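Local coordinates for protein putative acetyl/propionyl-CoA carboxylase, alpha subunit (Methylibium petroleiphilum, PDB 2O1Q) that is of unproven function but, as a zinc-bound cupin of the ChrR-like family, is probably an acetylacetone dioxygenase-like oxidoreductase, at residues F22-L36 / W45-A58. Sequence-based numbering, arbitrary orientation.
Sequences FPAAFSTGGIRWKLL and WTAIFDCPAGSSFA
Phe57 meets Phe22 and Ile31 inside a cupin beta fold, where 22-36 and 45-58 pair antiparallel twice: Ser27-Thr28 with Ser56-Phe57, and, after a shift of register at the glycines, Arg32-Leu35 with Ala47-Asp50. From Phe57, CB lies near Phe26 O, and CD1 has the same oxygen at the ring edge. CE1 then reaches Phe22 CE2 at 3.7 Å, bringing the edge of the Phe57 ring onto a face of Phe22, with planes at 81°. Ile31 CD1 sits over the centre of the Phe57 face, nearest CE2 and CZ, in a CH-pi contact 3.7 Å from the centroid. In Ile31, chi1 of -63° sets CG1 against Ser55 OG, and the extended chi2 (-173°) carries CD1 on to the ring. Phe49 turns its edge to Phe22 as well, completing an aromatic cluster. Cutting Phe57 back to an alanine is likely to leave a gap below Ile31 CD1 and cost Phe22 one of its edge-to-face partners. In the next residue, Ala58 O accepts a hydrogen bond from ND1 of the zinc ligand His60, linking this strand to the metal site. On the hairpin face away from Trp33 and Phe49, Arg32 NH2 forms a salt bridge with Asp50 OD2 at 2.9 Å; OD2 lies in the guanidinium plane, while NH2 meets it from above the carboxylate plane.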
# COMPACT_ATOMS: atom_id res chain seq x y z
N PHE A 22 25.09 -9.95 5.61
CA PHE A 22 23.82 -10.40 5.14
C PHE A 22 23.85 -11.94 5.19
O PHE A 22 24.89 -12.56 4.90
CB PHE A 22 23.54 -9.88 3.71
CG PHE A 22 22.15 -10.07 3.28
CD1 PHE A 22 21.16 -9.30 3.82
CD2 PHE A 22 21.81 -11.14 2.45
CE1 PHE A 22 19.84 -9.52 3.50
CE2 PHE A 22 20.50 -11.36 2.14
CZ PHE A 22 19.52 -10.56 2.66
N PRO A 23 22.74 -12.57 5.59
CA PRO A 23 22.75 -14.02 5.71
C PRO A 23 23.29 -14.78 4.52
O PRO A 23 22.90 -14.51 3.37
CB PRO A 23 21.27 -14.35 5.90
CG PRO A 23 20.74 -13.23 6.60
CD PRO A 23 21.42 -12.02 5.96
N ALA A 24 24.19 -15.70 4.82
CA ALA A 24 24.76 -16.59 3.82
C ALA A 24 23.74 -17.50 3.17
O ALA A 24 23.98 -17.99 2.08
CB ALA A 24 25.88 -17.44 4.45
N ALA A 25 22.63 -17.74 3.84
CA ALA A 25 21.61 -18.60 3.28
C ALA A 25 21.01 -17.97 2.02
O ALA A 25 20.47 -18.69 1.19
CB ALA A 25 20.49 -18.88 4.30
N PHE A 26 21.12 -16.65 1.89
CA PHE A 26 20.41 -15.91 0.85
C PHE A 26 21.32 -15.05 -0.02
O PHE A 26 20.84 -14.23 -0.80
CB PHE A 26 19.30 -15.03 1.48
CG PHE A 26 18.29 -15.81 2.32
CD1 PHE A 26 17.62 -16.87 1.79
CD2 PHE A 26 17.98 -15.40 3.61
CE1 PHE A 26 16.70 -17.58 2.55
CE2 PHE A 26 17.05 -16.10 4.38
CZ PHE A 26 16.41 -17.21 3.84
N SER A 27 22.63 -15.24 0.08
CA SER A 27 23.58 -14.46 -0.69
C SER A 27 24.91 -15.11 -0.68
O SER A 27 25.15 -16.01 0.11
CB SER A 27 23.74 -13.09 -0.07
OG SER A 27 24.36 -13.17 1.22
N THR A 28 25.78 -14.69 -1.60
CA THR A 28 27.16 -15.14 -1.60
C THR A 28 28.04 -13.92 -1.85
O THR A 28 27.59 -12.91 -2.37
CB THR A 28 27.47 -16.25 -2.64
OG1 THR A 28 28.03 -15.69 -3.85
CG2 THR A 28 26.26 -17.09 -2.95
N GLY A 29 29.30 -14.00 -1.44
CA GLY A 29 30.29 -13.07 -1.86
C GLY A 29 30.53 -11.96 -0.93
O GLY A 29 31.25 -11.03 -1.28
N GLY A 30 29.92 -12.01 0.25
CA GLY A 30 30.28 -11.04 1.27
C GLY A 30 29.41 -9.80 1.39
O GLY A 30 29.88 -8.73 1.85
N ILE A 31 28.14 -9.92 1.04
CA ILE A 31 27.21 -8.82 1.10
C ILE A 31 26.97 -8.45 2.58
O ILE A 31 26.85 -9.35 3.44
CB ILE A 31 25.88 -9.18 0.39
CG1 ILE A 31 26.10 -9.45 -1.13
CG2 ILE A 31 24.81 -8.11 0.67
CD1 ILE A 31 24.84 -9.67 -2.01
N ARG A 32 26.89 -7.15 2.83
CA ARG A 32 26.58 -6.58 4.14
C ARG A 32 25.39 -5.67 3.96
O ARG A 32 25.04 -5.25 2.83
CB ARG A 32 27.77 -5.83 4.74
CG ARG A 32 28.91 -6.77 5.09
CD ARG A 32 30.07 -6.04 5.72
NE ARG A 32 30.48 -4.85 4.96
CZ ARG A 32 31.20 -3.84 5.43
NH1 ARG A 32 31.61 -3.79 6.67
NH2 ARG A 32 31.46 -2.80 4.67
N TRP A 33 24.74 -5.35 5.07
CA TRP A 33 23.49 -4.59 5.02
C TRP A 33 23.32 -3.75 6.28
O TRP A 33 23.94 -4.05 7.29
CB TRP A 33 22.30 -5.51 4.76
CG TRP A 33 21.78 -6.32 5.88
CD1 TRP A 33 22.49 -7.04 6.76
CD2 TRP A 33 20.41 -6.52 6.21
NE1 TRP A 33 21.66 -7.71 7.60
CE2 TRP A 33 20.37 -7.36 7.31
CE3 TRP A 33 19.21 -6.04 5.68
CZ2 TRP A 33 19.17 -7.77 7.90
CZ3 TRP A 33 18.03 -6.44 6.26
CH2 TRP A 33 18.02 -7.28 7.37
N LYS A 34 22.38 -2.79 6.20
CA LYS A 34 21.81 -2.04 7.36
C LYS A 34 20.33 -2.05 7.06
O LYS A 34 19.91 -1.56 6.02
CB LYS A 34 22.34 -0.63 7.43
CG LYS A 34 23.86 -0.59 7.56
CD LYS A 34 24.36 0.85 7.62
CE LYS A 34 25.87 0.87 7.63
NZ LYS A 34 26.43 2.24 7.86
N LEU A 35 19.55 -2.59 7.99
CA LEU A 35 18.13 -2.40 7.98
C LEU A 35 17.80 -1.01 8.49
O LEU A 35 18.28 -0.60 9.51
CB LEU A 35 17.43 -3.43 8.85
CG LEU A 35 15.90 -3.42 8.86
CD1 LEU A 35 15.42 -3.67 7.43
CD2 LEU A 35 15.37 -4.47 9.82
N LEU A 36 16.99 -0.29 7.72
CA LEU A 36 16.71 1.11 8.01
C LEU A 36 15.31 1.30 8.59
O LEU A 36 15.09 2.17 9.47
CB LEU A 36 16.86 1.92 6.75
CG LEU A 36 18.28 1.96 6.17
CD1 LEU A 36 18.23 2.68 4.79
CD2 LEU A 36 19.29 2.58 7.15
N TRP A 45 9.52 -2.67 4.15
CA TRP A 45 10.78 -2.61 4.85
C TRP A 45 11.81 -2.02 3.88
O TRP A 45 11.60 -2.03 2.65
CB TRP A 45 11.18 -3.98 5.41
CG TRP A 45 11.16 -5.11 4.40
CD1 TRP A 45 10.04 -5.72 3.87
CD2 TRP A 45 12.28 -5.81 3.90
NE1 TRP A 45 10.43 -6.76 3.05
CE2 TRP A 45 11.81 -6.83 3.05
CE3 TRP A 45 13.69 -5.67 4.09
CZ2 TRP A 45 12.66 -7.71 2.39
CZ3 TRP A 45 14.54 -6.56 3.44
CH2 TRP A 45 14.02 -7.56 2.57
N THR A 46 12.89 -1.43 4.39
CA THR A 46 13.83 -0.65 3.63
C THR A 46 15.20 -0.88 4.25
O THR A 46 15.34 -0.96 5.51
CB THR A 46 13.47 0.82 3.78
OG1 THR A 46 12.14 1.06 3.34
CG2 THR A 46 14.43 1.70 3.07
N ALA A 47 16.17 -1.07 3.38
CA ALA A 47 17.51 -1.45 3.77
C ALA A 47 18.48 -0.91 2.77
O ALA A 47 18.09 -0.55 1.61
CB ALA A 47 17.61 -3.00 3.89
N ILE A 48 19.76 -0.84 3.18
CA ILE A 48 20.87 -0.51 2.26
C ILE A 48 21.88 -1.63 2.33
O ILE A 48 21.97 -2.34 3.35
CB ILE A 48 21.49 0.89 2.55
CG1 ILE A 48 22.45 1.29 1.47
CG2 ILE A 48 22.01 0.91 3.98
CD1 ILE A 48 22.78 2.83 1.47
N PHE A 49 22.48 -1.91 1.19
CA PHE A 49 23.39 -3.02 0.98
C PHE A 49 24.72 -2.58 0.41
O PHE A 49 24.76 -1.70 -0.46
CB PHE A 49 22.77 -4.03 0.02
CG PHE A 49 21.42 -4.56 0.47
CD1 PHE A 49 20.27 -3.85 0.25
CD2 PHE A 49 21.31 -5.76 1.18
CE1 PHE A 49 19.06 -4.32 0.65
CE2 PHE A 49 20.09 -6.22 1.58
CZ PHE A 49 18.98 -5.50 1.34
N ASP A 50 25.74 -3.26 0.89
CA ASP A 50 27.14 -3.05 0.48
C ASP A 50 27.57 -4.38 -0.10
O ASP A 50 27.65 -5.37 0.61
CB ASP A 50 27.99 -2.69 1.70
CG ASP A 50 29.43 -2.45 1.33
OD1 ASP A 50 29.66 -1.72 0.36
OD2 ASP A 50 30.30 -2.99 2.01
N CYS A 51 27.87 -4.40 -1.39
CA CYS A 51 27.99 -5.64 -2.11
C CYS A 51 29.31 -5.69 -2.82
O CYS A 51 29.53 -4.94 -3.76
CB CYS A 51 26.89 -5.75 -3.12
SG CYS A 51 25.19 -5.56 -2.57
N PRO A 52 30.19 -6.58 -2.38
CA PRO A 52 31.48 -6.73 -3.01
C PRO A 52 31.35 -7.13 -4.46
O PRO A 52 30.39 -7.75 -4.80
CB PRO A 52 32.14 -7.83 -2.21
CG PRO A 52 31.48 -7.71 -0.90
CD PRO A 52 30.11 -7.44 -1.20
N ALA A 53 32.33 -6.78 -5.25
CA ALA A 53 32.41 -7.30 -6.61
C ALA A 53 32.36 -8.81 -6.58
O ALA A 53 33.04 -9.44 -5.73
CB ALA A 53 33.69 -6.84 -7.23
N GLY A 54 31.57 -9.42 -7.46
CA GLY A 54 31.42 -10.88 -7.46
C GLY A 54 30.28 -11.43 -6.63
O GLY A 54 30.01 -12.64 -6.63
N SER A 55 29.67 -10.56 -5.84
CA SER A 55 28.58 -10.99 -4.98
C SER A 55 27.19 -11.11 -5.66
O SER A 55 26.97 -10.64 -6.77
CB SER A 55 28.49 -10.13 -3.71
OG SER A 55 28.10 -8.82 -4.02
N SER A 56 26.32 -11.84 -4.98
CA SER A 56 25.02 -12.09 -5.52
C SER A 56 24.01 -12.45 -4.46
O SER A 56 24.39 -12.92 -3.41
CB SER A 56 25.01 -13.18 -6.61
OG SER A 56 25.46 -14.45 -6.08
N PHE A 57 22.72 -12.31 -4.79
CA PHE A 57 21.64 -12.82 -3.97
C PHE A 57 21.03 -14.09 -4.49
O PHE A 57 21.02 -14.30 -5.70
CB PHE A 57 20.56 -11.81 -3.92
CG PHE A 57 20.89 -10.62 -3.10
CD1 PHE A 57 20.76 -10.63 -1.73
CD2 PHE A 57 21.26 -9.44 -3.72
CE1 PHE A 57 21.01 -9.45 -0.96
CE2 PHE A 57 21.51 -8.33 -3.02
CZ PHE A 57 21.41 -8.30 -1.61
N ALA A 58 20.53 -14.93 -3.60
CA ALA A 58 19.91 -16.17 -4.01
C ALA A 58 18.63 -15.89 -4.78
O ALA A 58 17.97 -14.83 -4.61
CB ALA A 58 19.61 -17.04 -2.80
O HOH W 1 28.13 -14.53 -6.52
O HOH W 2 32.31 -11.46 -3.92
O HOH W 3 30.19 -5.95 2.06